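Local coordinates for isochorismatase family protein (Enterococcus faecalis, PDB 2A67) that is of unknown specific function but probably acts as a hydrolase of the isochorismatase type, at residues T138-G142 with H143-A147; D11-K14 with G15-S18; N85-Q89 with T90-D94; A155-A158 with G159-T163. All blocks are in the same frame, centred on the assembly; numbering follows the deposited sequence.

Contact 1. Residues T138-G142 with H143-A147; sequences TLDNG and HLTAA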
loop_
_atom_site.group_PDB
_atom_site.type_symbol
_atom_site.label_atom_id
_atom_site.label_comp_id
_atom_site.label_asym_id
_atom_site.label_seq_id
_atom_site.Cartn_x
_atom_site.Cartn_y
_atom_site.Cartn_z
ATOM N N THR D 138 9.066 -13.132 -3.018
ATOM C CA THR D 138 8.636 -13.250 -1.619
ATOM C C THR D 138 8.706 -14.737 -1.218
ATOM O O THR D 138 9.252 -15.560 -1.964
ATOM C CB THR D 138 7.238 -12.606 -1.379
ATOM O OG1 THR D 138 7.057 -12.374 0.014
ATOM C CG2 THR D 138 6.040 -13.385 -1.984
ATOM N N LEU D 139 8.173 -15.053 -0.033
ATOM C CA LEU D 139 8.273 -16.371 0.625
ATOM C C LEU D 139 6.883 -16.960 0.785
ATOM O O LEU D 139 5.905 -16.202 0.891
ATOM C CB LEU D 139 8.899 -16.192 2.015
ATOM C CG LEU D 139 10.211 -15.394 2.115
ATOM C CD1 LEU D 139 10.506 -14.987 3.538
ATOM C CD2 LEU D 139 11.401 -16.164 1.558
ATOM N N ASP D 140 6.773 -18.297 0.806
ATOM C CA ASP D 140 5.513 -18.932 1.169
ATOM C C ASP D 140 5.300 -18.401 2.567
ATOM O O ASP D 140 6.258 -18.296 3.325
ATOM C CB ASP D 140 5.610 -20.480 1.231
ATOM C CG ASP D 140 5.867 -21.148 -0.151
ATOM O OD1 ASP D 140 5.740 -20.508 -1.234
ATOM O OD2 ASP D 140 6.211 -22.354 -0.152
ATOM N N ASN D 141 4.072 -18.038 2.916
ATOM C CA ASN D 141 3.830 -17.462 4.238
ATOM C C ASN D 141 3.027 -18.370 5.168
ATOM O O ASN D 141 2.540 -17.903 6.202
ATOM C CB ASN D 141 3.197 -16.057 4.150
ATOM C CG ASN D 141 1.769 -16.079 3.679
ATOM O OD1 ASN D 141 1.172 -15.028 3.375
ATOM N ND2 ASN D 141 1.201 -17.253 3.595
ATOM N N GLY D 142 2.863 -19.646 4.811
ATOM C CA GLY D 142 2.080 -20.565 5.653
ATOM C C GLY D 142 0.585 -20.508 5.361
ATOM O O GLY D 142 -0.168 -21.372 5.786
ATOM N N HIS D 143 0.131 -19.487 4.645
ATOM C CA HIS D 143 -1.276 -19.460 4.189
ATOM C C HIS D 143 -1.402 -19.464 2.652
ATOM O O HIS D 143 -2.357 -19.989 2.093
ATOM C CB HIS D 143 -2.017 -18.249 4.765
ATOM C CG HIS D 143 -2.055 -18.209 6.265
ATOM N ND1 HIS D 143 -3.111 -18.715 7.003
ATOM C CD2 HIS D 143 -1.172 -17.712 7.166
ATOM C CE1 HIS D 143 -2.871 -18.545 8.291
ATOM N NE2 HIS D 143 -1.702 -17.939 8.419
ATOM N N LEU D 144 -0.432 -18.856 1.978
ATOM C CA LEU D 144 -0.451 -18.689 0.539
ATOM C C LEU D 144 0.961 -18.952 0.063
ATOM O O LEU D 144 1.905 -18.692 0.793
ATOM C CB LEU D 144 -0.827 -17.234 0.208
ATOM C CG LEU D 144 -2.181 -16.711 -0.297
ATOM C CD1 LEU D 144 -3.383 -17.547 -0.003
ATOM C CD2 LEU D 144 -2.421 -15.204 0.079
ATOM N N THR D 145 1.124 -19.489 -1.142
ATOM C CA THR D 145 2.479 -19.686 -1.679
ATOM C C THR D 145 3.001 -18.340 -2.174
ATOM O O THR D 145 2.202 -17.431 -2.402
ATOM C CB THR D 145 2.468 -20.625 -2.891
ATOM O OG1 THR D 145 1.574 -20.099 -3.887
ATOM C CG2 THR D 145 2.025 -22.045 -2.482
ATOM N N ALA D 146 4.317 -18.230 -2.359
ATOM C CA ALA D 146 4.943 -17.057 -2.982
ATOM C C ALA D 146 4.297 -16.738 -4.316
ATOM O O ALA D 146 3.993 -15.581 -4.576
ATOM C CB ALA D 146 6.409 -17.280 -3.186
ATOM N N ALA D 147 4.062 -17.773 -5.128
ATOM C CA ALA D 147 3.385 -17.624 -6.433
ATOM C C ALA D 147 1.992 -16.935 -6.336
ATOM O O ALA D 147 1.655 -16.065 -7.131
ATOM C CB ALA D 147 3.271 -18.978 -7.117
#

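Contact 2. Residues D11-K14 with G15-S18; sequences DFQK and GIES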
loop_
_atom_site.group_PDB
_atom_site.type_symbol
_atom_site.label_atom_id
_atom_site.label_comp_id
_atom_site.label_asym_id
_atom_site.label_seq_id
_atom_site.Cartn_x
_atom_site.Cartn_y
_atom_site.Cartn_z
ATOM N N ASP D 11 15.597 -3.629 -1.248
ATOM C CA ASP D 11 15.954 -4.662 -0.243
ATOM C C ASP D 11 16.454 -5.960 -0.832
ATOM O O ASP D 11 16.111 -7.039 -0.334
ATOM C CB ASP D 11 14.763 -4.983 0.693
ATOM C CG ASP D 11 14.347 -3.814 1.595
ATOM O OD1 ASP D 11 14.974 -2.746 1.602
ATOM O OD2 ASP D 11 13.354 -3.961 2.331
ATOM N N PHE D 12 17.267 -5.881 -1.869
ATOM C CA PHE D 12 17.939 -7.038 -2.428
ATOM C C PHE D 12 19.195 -7.374 -1.624
ATOM O O PHE D 12 20.330 -7.272 -2.134
ATOM C CB PHE D 12 18.349 -6.769 -3.874
ATOM C CG PHE D 12 17.241 -6.903 -4.856
ATOM C CD1 PHE D 12 16.495 -8.094 -4.937
ATOM C CD2 PHE D 12 16.958 -5.865 -5.739
ATOM C CE1 PHE D 12 15.476 -8.226 -5.920
ATOM C CE2 PHE D 12 15.933 -5.989 -6.721
ATOM C CZ PHE D 12 15.211 -7.157 -6.806
ATOM N N GLN D 13 18.978 -7.828 -0.390
ATOM C CA GLN D 13 20.050 -8.082 0.587
ATOM C C GLN D 13 20.132 -9.577 1.003
ATOM O O GLN D 13 19.102 -10.260 1.122
ATOM C CB GLN D 13 19.808 -7.205 1.816
ATOM C CG GLN D 13 19.640 -5.666 1.494
ATOM C CD GLN D 13 19.006 -4.942 2.638
ATOM O OE1 GLN D 13 17.819 -4.684 2.629
ATOM N NE2 GLN D 13 19.799 -4.623 3.655
ATOM N N LYS D 14 21.367 -10.050 1.219
ATOM C CA LYS D 14 21.654 -11.470 1.479
ATOM C C LYS D 14 20.756 -12.074 2.562
ATOM O O LYS D 14 20.179 -13.147 2.366
ATOM C CB LYS D 14 23.121 -11.653 1.847
ATOM C CG LYS D 14 24.086 -11.026 0.851
ATOM C CD LYS D 14 25.516 -11.336 1.280
ATOM C CE LYS D 14 26.478 -10.213 0.975
ATOM N NZ LYS D 14 27.529 -10.205 2.088
ATOM N N GLY D 15 20.575 -11.345 3.656
ATOM C CA GLY D 15 19.855 -11.875 4.814
ATOM C C GLY D 15 18.337 -11.862 4.797
ATOM O O GLY D 15 17.720 -12.011 5.845
ATOM N N ILE D 16 17.709 -11.715 3.626
ATOM C CA ILE D 16 16.228 -11.774 3.578
ATOM C C ILE D 16 15.427 -13.135 3.606
ATOM O O ILE D 16 14.399 -13.174 4.281
ATOM C CB ILE D 16 15.604 -10.801 2.503
ATOM C CG1 ILE D 16 15.517 -9.372 3.039
ATOM C CG2 ILE D 16 14.137 -11.137 2.217
ATOM C CD1 ILE D 16 16.378 -8.400 2.387
ATOM N N GLU D 17 15.782 -14.261 2.986
ATOM C CA GLU D 17 17.004 -15.074 2.943
ATOM C C GLU D 17 17.719 -15.686 4.170
ATOM O O GLU D 17 18.743 -15.202 4.642
ATOM C CB GLU D 17 17.790 -14.979 1.660
ATOM C CG GLU D 17 16.891 -15.529 0.595
ATOM C CD GLU D 17 17.596 -16.187 -0.549
ATOM O OE1 GLU D 17 18.841 -16.026 -0.674
ATOM O OE2 GLU D 17 16.871 -16.865 -1.327
ATOM N N SER D 18 17.124 -16.785 4.638
ATOM C CA SER D 18 17.713 -17.719 5.593
ATOM C C SER D 18 17.834 -19.113 4.924
ATOM O O SER D 18 17.229 -19.351 3.861
ATOM C CB SER D 18 16.811 -17.806 6.836
ATOM O OG SER D 18 15.779 -18.775 6.660
#

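Contact 3. Residues N85-Q89 with T90-D94; sequences NAFYQ and TNLND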
loop_
_atom_site.group_PDB
_atom_site.type_symbol
_atom_site.label_atom_id
_atom_site.label_comp_id
_atom_site.label_asym_id
_atom_site.label_seq_id
_atom_site.Cartn_x
_atom_site.Cartn_y
_atom_site.Cartn_z
ATOM N N ASN D 85 8.131 0.788 3.992
ATOM C CA ASN D 85 8.051 2.012 3.144
ATOM C C ASN D 85 9.408 2.757 2.933
ATOM O O ASN D 85 9.986 3.310 3.873
ATOM C CB ASN D 85 7.025 2.927 3.815
ATOM C CG ASN D 85 6.687 4.157 3.016
ATOM O OD1 ASN D 85 7.439 4.580 2.114
ATOM N ND2 ASN D 85 5.532 4.738 3.324
ATOM N N ALA D 86 9.895 2.827 1.684
ATOM C CA ALA D 86 11.253 3.334 1.413
ATOM C C ALA D 86 11.362 4.859 1.505
ATOM O O ALA D 86 12.475 5.409 1.450
ATOM C CB ALA D 86 11.743 2.828 0.002
ATOM N N PHE D 87 10.221 5.540 1.682
ATOM C CA PHE D 87 10.137 6.968 1.875
ATOM C C PHE D 87 10.007 7.305 3.372
ATOM O O PHE D 87 10.302 8.432 3.738
ATOM C CB PHE D 87 8.879 7.563 1.206
ATOM C CG PHE D 87 8.848 7.409 -0.321
ATOM C CD1 PHE D 87 8.275 6.284 -0.891
ATOM C CD2 PHE D 87 9.459 8.373 -1.144
ATOM C CE1 PHE D 87 8.291 6.104 -2.335
ATOM C CE2 PHE D 87 9.469 8.221 -2.585
ATOM C CZ PHE D 87 8.873 7.094 -3.151
ATOM N N TYR D 88 9.552 6.341 4.197
ATOM C CA TYR D 88 9.190 6.602 5.588
ATOM C C TYR D 88 10.466 6.863 6.373
ATOM O O TYR D 88 11.280 5.943 6.552
ATOM C CB TYR D 88 8.414 5.434 6.200
ATOM C CG TYR D 88 7.935 5.695 7.624
ATOM C CD1 TYR D 88 6.835 6.527 7.856
ATOM C CD2 TYR D 88 8.567 5.120 8.736
ATOM C CE1 TYR D 88 6.373 6.787 9.109
ATOM C CE2 TYR D 88 8.086 5.379 10.041
ATOM C CZ TYR D 88 6.993 6.220 10.198
ATOM O OH TYR D 88 6.464 6.504 11.432
ATOM N N GLN D 89 10.649 8.139 6.734
ATOM C CA GLN D 89 11.805 8.656 7.527
ATOM C C GLN D 89 13.153 8.490 6.817
ATOM O O GLN D 89 14.198 8.372 7.485
ATOM C CB GLN D 89 11.866 7.999 8.941
ATOM C CG GLN D 89 10.870 8.602 9.931
ATOM C CD GLN D 89 10.682 7.820 11.273
ATOM O OE1 GLN D 89 9.897 8.255 12.110
ATOM N NE2 GLN D 89 11.342 6.660 11.439
ATOM N N THR D 90 13.147 8.429 5.475
ATOM C CA THR D 90 14.386 8.322 4.692
ATOM C C THR D 90 14.675 9.597 3.881
ATOM O O THR D 90 13.888 10.563 3.884
ATOM C CB THR D 90 14.296 7.179 3.671
ATOM O OG1 THR D 90 13.368 7.567 2.634
ATOM C CG2 THR D 90 13.823 5.928 4.324
ATOM N N ASN D 91 15.823 9.552 3.202
ATOM C CA ASN D 91 16.256 10.584 2.289
ATOM C C ASN D 91 15.797 10.298 0.835
ATOM O O ASN D 91 16.295 10.915 -0.089
ATOM C CB ASN D 91 17.789 10.712 2.345
ATOM C CG ASN D 91 18.297 11.230 3.692
ATOM O OD1 ASN D 91 17.568 11.877 4.445
ATOM N ND2 ASN D 91 19.560 10.954 3.993
ATOM N N LEU D 92 14.864 9.358 0.642
ATOM C CA LEU D 92 14.401 8.996 -0.738
ATOM C C LEU D 92 13.770 10.152 -1.518
ATOM O O LEU D 92 14.180 10.441 -2.656
ATOM C CB LEU D 92 13.523 7.748 -0.771
ATOM C CG LEU D 92 13.188 7.237 -2.219
ATOM C CD1 LEU D 92 14.452 7.214 -3.107
ATOM C CD2 LEU D 92 12.482 5.869 -2.151
ATOM N N ASN D 93 12.789 10.831 -0.923
ATOM C CA ASN D 93 12.095 11.892 -1.621
ATOM C C ASN D 93 13.080 13.024 -1.974
ATOM O O ASN D 93 13.093 13.547 -3.127
ATOM C CB ASN D 93 10.933 12.352 -0.772
ATOM C CG ASN D 93 9.884 13.024 -1.559
ATOM O OD1 ASN D 93 9.629 14.223 -1.359
ATOM N ND2 ASN D 93 9.266 12.294 -2.494
ATOM N N ASP D 94 13.977 13.341 -1.029
ATOM C CA ASP D 94 15.004 14.378 -1.278
ATOM C C ASP D 94 15.956 14.068 -2.416
ATOM O O ASP D 94 16.320 14.948 -3.158
ATOM C CB ASP D 94 15.838 14.689 -0.027
ATOM C CG ASP D 94 15.091 15.559 0.973
ATOM O OD1 ASP D 94 13.962 15.995 0.658
ATOM O OD2 ASP D 94 15.630 15.786 2.077
HETATM O O HOH W 1 11.679 10.238 1.575
#

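Contact 4. Residues A155-A158 with G159-T163; sequences AIWA and GRFLT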
loop_
_atom_site.group_PDB
_atom_site.type_symbol
_atom_site.label_atom_id
_atom_site.label_comp_id
_atom_site.label_asym_id
_atom_site.label_seq_id
_atom_site.Cartn_x
_atom_site.Cartn_y
_atom_site.Cartn_z
ATOM N N ALA D 155 -1.292 -8.100 -9.748
ATOM C CA ALA D 155 -2.591 -7.765 -10.379
ATOM C C ALA D 155 -3.206 -6.493 -9.801
ATOM O O ALA D 155 -3.860 -5.719 -10.521
ATOM C CB ALA D 155 -3.583 -8.925 -10.265
ATOM N N ILE D 156 -3.019 -6.262 -8.502
ATOM C CA ILE D 156 -3.482 -4.988 -7.920
ATOM C C ILE D 156 -2.698 -3.780 -8.498
ATOM O O ILE D 156 -3.269 -2.738 -8.786
ATOM C CB ILE D 156 -3.297 -4.971 -6.397
ATOM C CG1 ILE D 156 -4.176 -6.051 -5.715
ATOM C CG2 ILE D 156 -3.620 -3.559 -5.829
ATOM C CD1 ILE D 156 -3.803 -6.217 -4.230
ATOM N N TRP D 157 -1.388 -3.910 -8.631
ATOM C CA TRP D 157 -0.571 -2.797 -9.075
ATOM C C TRP D 157 -0.823 -2.425 -10.561
ATOM O O TRP D 157 -0.815 -1.250 -10.894
ATOM C CB TRP D 157 0.901 -3.127 -8.937
ATOM C CG TRP D 157 1.317 -3.585 -7.512
ATOM C CD1 TRP D 157 0.734 -3.260 -6.283
ATOM C CD2 TRP D 157 2.454 -4.369 -7.223
ATOM N NE1 TRP D 157 1.447 -3.884 -5.251
ATOM C CE2 TRP D 157 2.529 -4.523 -5.800
ATOM C CE3 TRP D 157 3.430 -4.976 -8.035
ATOM C CZ2 TRP D 157 3.517 -5.300 -5.172
ATOM C CZ3 TRP D 157 4.442 -5.735 -7.419
ATOM C CH2 TRP D 157 4.473 -5.882 -5.947
ATOM N N ALA D 158 -1.047 -3.413 -11.401
ATOM C CA ALA D 158 -1.150 -3.176 -12.868
ATOM C C ALA D 158 -2.231 -2.167 -13.145
ATOM O O ALA D 158 -3.398 -2.372 -12.773
ATOM C CB ALA D 158 -1.441 -4.472 -13.591
ATOM N N GLY D 159 -1.844 -1.042 -13.742
ATOM C CA GLY D 159 -2.845 -0.070 -14.170
ATOM C C GLY D 159 -3.235 0.898 -13.064
ATOM O O GLY D 159 -3.279 2.121 -13.265
ATOM N N ARG D 160 -3.447 0.417 -11.836
ATOM C CA ARG D 160 -3.850 1.397 -10.837
ATOM C C ARG D 160 -2.725 2.144 -10.162
ATOM O O ARG D 160 -2.872 3.345 -9.862
ATOM C CB ARG D 160 -4.887 0.824 -9.897
ATOM C CG ARG D 160 -4.386 -0.138 -9.000
ATOM C CD ARG D 160 -5.268 -0.214 -7.770
ATOM N NE ARG D 160 -6.665 -0.534 -8.057
ATOM C CZ ARG D 160 -7.144 -1.569 -8.736
ATOM N NH1 ARG D 160 -6.368 -2.493 -9.321
ATOM N NH2 ARG D 160 -8.464 -1.666 -8.823
ATOM N N PHE D 161 -1.571 1.510 -10.004
ATOM C CA PHE D 161 -0.449 2.226 -9.424
ATOM C C PHE D 161 0.720 2.393 -10.388
ATOM O O PHE D 161 1.564 3.284 -10.179
ATOM C CB PHE D 161 0.115 1.529 -8.149
ATOM C CG PHE D 161 -0.895 1.424 -7.013
ATOM C CD1 PHE D 161 -1.267 2.538 -6.283
ATOM C CD2 PHE D 161 -1.443 0.206 -6.674
ATOM C CE1 PHE D 161 -2.229 2.433 -5.255
ATOM C CE2 PHE D 161 -2.398 0.089 -5.642
ATOM C CZ PHE D 161 -2.809 1.213 -4.958
ATOM N N LEU D 162 0.839 1.471 -11.346
ATOM C CA LEU D 162 2.039 1.425 -12.211
ATOM C C LEU D 162 1.681 0.788 -13.564
ATOM O O LEU D 162 0.596 0.251 -13.746
ATOM C CB LEU D 162 3.233 0.705 -11.515
ATOM C CG LEU D 162 3.064 -0.759 -11.011
ATOM C CD1 LEU D 162 2.970 -1.742 -12.214
ATOM C CD2 LEU D 162 4.270 -1.128 -10.146
ATOM N N THR D 163 2.589 0.908 -14.520
ATOM C CA THR D 163 2.452 0.221 -15.785
ATOM C C THR D 163 3.510 -0.846 -15.836
ATOM O O THR D 163 4.682 -0.530 -15.637
ATOM C CB THR D 163 2.746 1.220 -16.969
ATOM O OG1 THR D 163 1.904 2.377 -16.865
ATOM C CG2 THR D 163 2.509 0.530 -18.359
#

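Contact 1. Residues T138-G142 with H143-A147
Asp-140 reaches across the turn to Ala-146: OD1 accepts a hydrogen bond from Ala-146 N at 2.9 Å, nearly straight at 168°. The donor arrives on the anti side of the carboxylate and lies 16° out of its plane. CG stands anti to the carbonyl carbon; this chi1 of -67° sets the carboxylate beside its own backbone N, within bonding distance of Ala-146 N, and leaves OD1 3.4 Å from Thr-145 CA. Asn-141 N donates to Leu-144 O at 3.1 Å and ties the base of the bend. At the apex the positive phi of Gly-142 suits a residue without a CB, and Gly-142 O lies over one face of the His-143 ring. The methyl CB of Ala-146 rests against Thr-138 O at 3.5 Å.

The loop joins the end of strand 128-137 to helix 146-157. In the second shell, Thr-138 OG1 is held by Glu-112. Thr-145 occupies the N-cap: its side chain caps a backbone N, while its own N donates to Gln-148 OE1. His-143 and Leu-144 pack on Gln-151 and Gln-148 of the second subunit. Besides the Thr-145 cap, the carboxylate takes up the first N-H of the helix, whose positive dipole end would probably stabilise its charge.

Contact 2. Residues D11-K14 with G15-S18
Ile-16 lays its CG1-CD1 arm back over the chain that precedes it, so that its side chain and that of Gln-13 cross obliquely. The terminal methyl does the touching: Ile-16 CD1 lies 3.7 Å from Gln-13 CB, and on the Asp-11 side it approaches Asp-11 O to 3.1 Å. Chi2 of 113° is not staggered, so the exact place of CD1, and its short approach to Asp-11 O, are less certain. Along the backbone, Ile-16 N donates to Gln-13 O at 3.2 Å; the donor stands above the carbonyl plane, 41° out of it, and the N-H...O angle is 153°. The segment 11-18 follows strand 5-10, an inner strand of the parallel sheet, and begins with an inverse gamma turn centred on Phe-12, spanned by a weak bond from Gln-13 N to Asp-11 O. Asp-11 OD2 forms a salt bridge with Lys-81, consistent with the aspartate-lysine pair found in the active sites of nicotinamidase relatives. The amide of Gln-13 is held at both ends by residues outside the turn, OE1 by His-52 N and NE2 by Trp-64 O. Further on, Glu-17 CB comes within 3.1 Å of Lys-14 O, while Glu-17 OE2 accepts from Leu-23 N.

Contact 3. Residues N85-Q89 with T90-D94
Leu-92 covers one face of the Phe-87 ring: CD2 stands 3.9 Å from the ring centroid and only 13° off its normal, a CH-pi contact over the centre. The same methyl also meets Ala-86 CB at 3.8 Å, so one branch of the leucine fills the angle between two residues of the preceding turn. With CG anti to its own backbone N (chi1 -172°), Leu-92 is directed back at them. Beside this apolar patch, Thr-90 OG1 is gripped twice. It donates to Ala-86 O at 2.6 Å, and it accepts from Leu-92 N at 3.1 Å, which makes an ST turn leading into helix 92-98. An Asx turn precedes it, with Asn-85 OD1 accepting from Phe-87 N.

The other side is looser. The bond from Thr-90 N to Phe-87 O, closing the type II turn 87-90, is weak at 3.3 Å, and a water bridges three backbone groups: it donates to Phe-87 O and Thr-90 O and accepts from Asn-93 N at 2.8 Å. Gln-89 is exposed on this side.

In the fold, Phe-87 packs on Met-121 and Leu-125 of helix 111-125, and Tyr-88 meets His-123 of the second subunit. Thr-90 and Leu-92 rest on Ile-79, which seats the start of helix 92-98 against strand 77-81.

Contact 4. Residues A155-A158 with G159-T163
A first torsion of 57° puts CG of Leu-162 between its backbone N and carbonyl carbon, from where it meets Trp-157 CB at 3.8 Å. For Phe-161 the value is -61°, with CG anti to the carbonyl carbon, and the ring then runs alongside Ile-156. Ile-156 CG2 touches Phe-161 CE2 at 3.9 Å, in the plane of the ring at its edge. Trp-157 CD1 lies 4.1 Å from Phe-161 CD2, the side chains crossing at about a right angle.

On the backbone, Trp-157 O receives two donors from opposite faces of its plane: Phe-161 N at 3.0 Å and Leu-162 N at 3.2 Å. Gly-159, at positive phi, lets the chain turn back, and its N donates to Leu-162 O at 2.8 Å; Ala-158 and Leu-162 form a single beta bridge. Trp-157 NE1 is held by Asp-116, and Phe-161 meets His-123 of its own chain edge-to-face, and the ring of His-83 of the second subunit.

Helix 146-157 thus ends with its last carbonyl doubly satisfied by the chain leading to strand 163-164. Arg-160 lies beside the same helix end, where its positive charge would probably be favourable, although its bond to Ile-156 O is doubtful.

How the contacts relate
Contacts 1 and 4 treat the two ends of helix 146-157: at 138-147 side-chain acceptors meet the N-H groups of its start, whereas at 155-163 backbone N-H groups meet its last carbonyl. Contact 3 also leads into a helix, 92-98, but uses a threonine hydroxyl and a water, with no carboxylate, where contact 1 adds one to its threonine cap. Contact 2 enters no helix, and its charged and amide groups are fixed by other loops and strands. Its centre lies nearest the chain centre, about 12 Å away, and none of its touching residues is fully exposed; contact 1 is farthest, about 19 Å. Contacts 1, 3 and 4 include exposed residues and touch the second subunit.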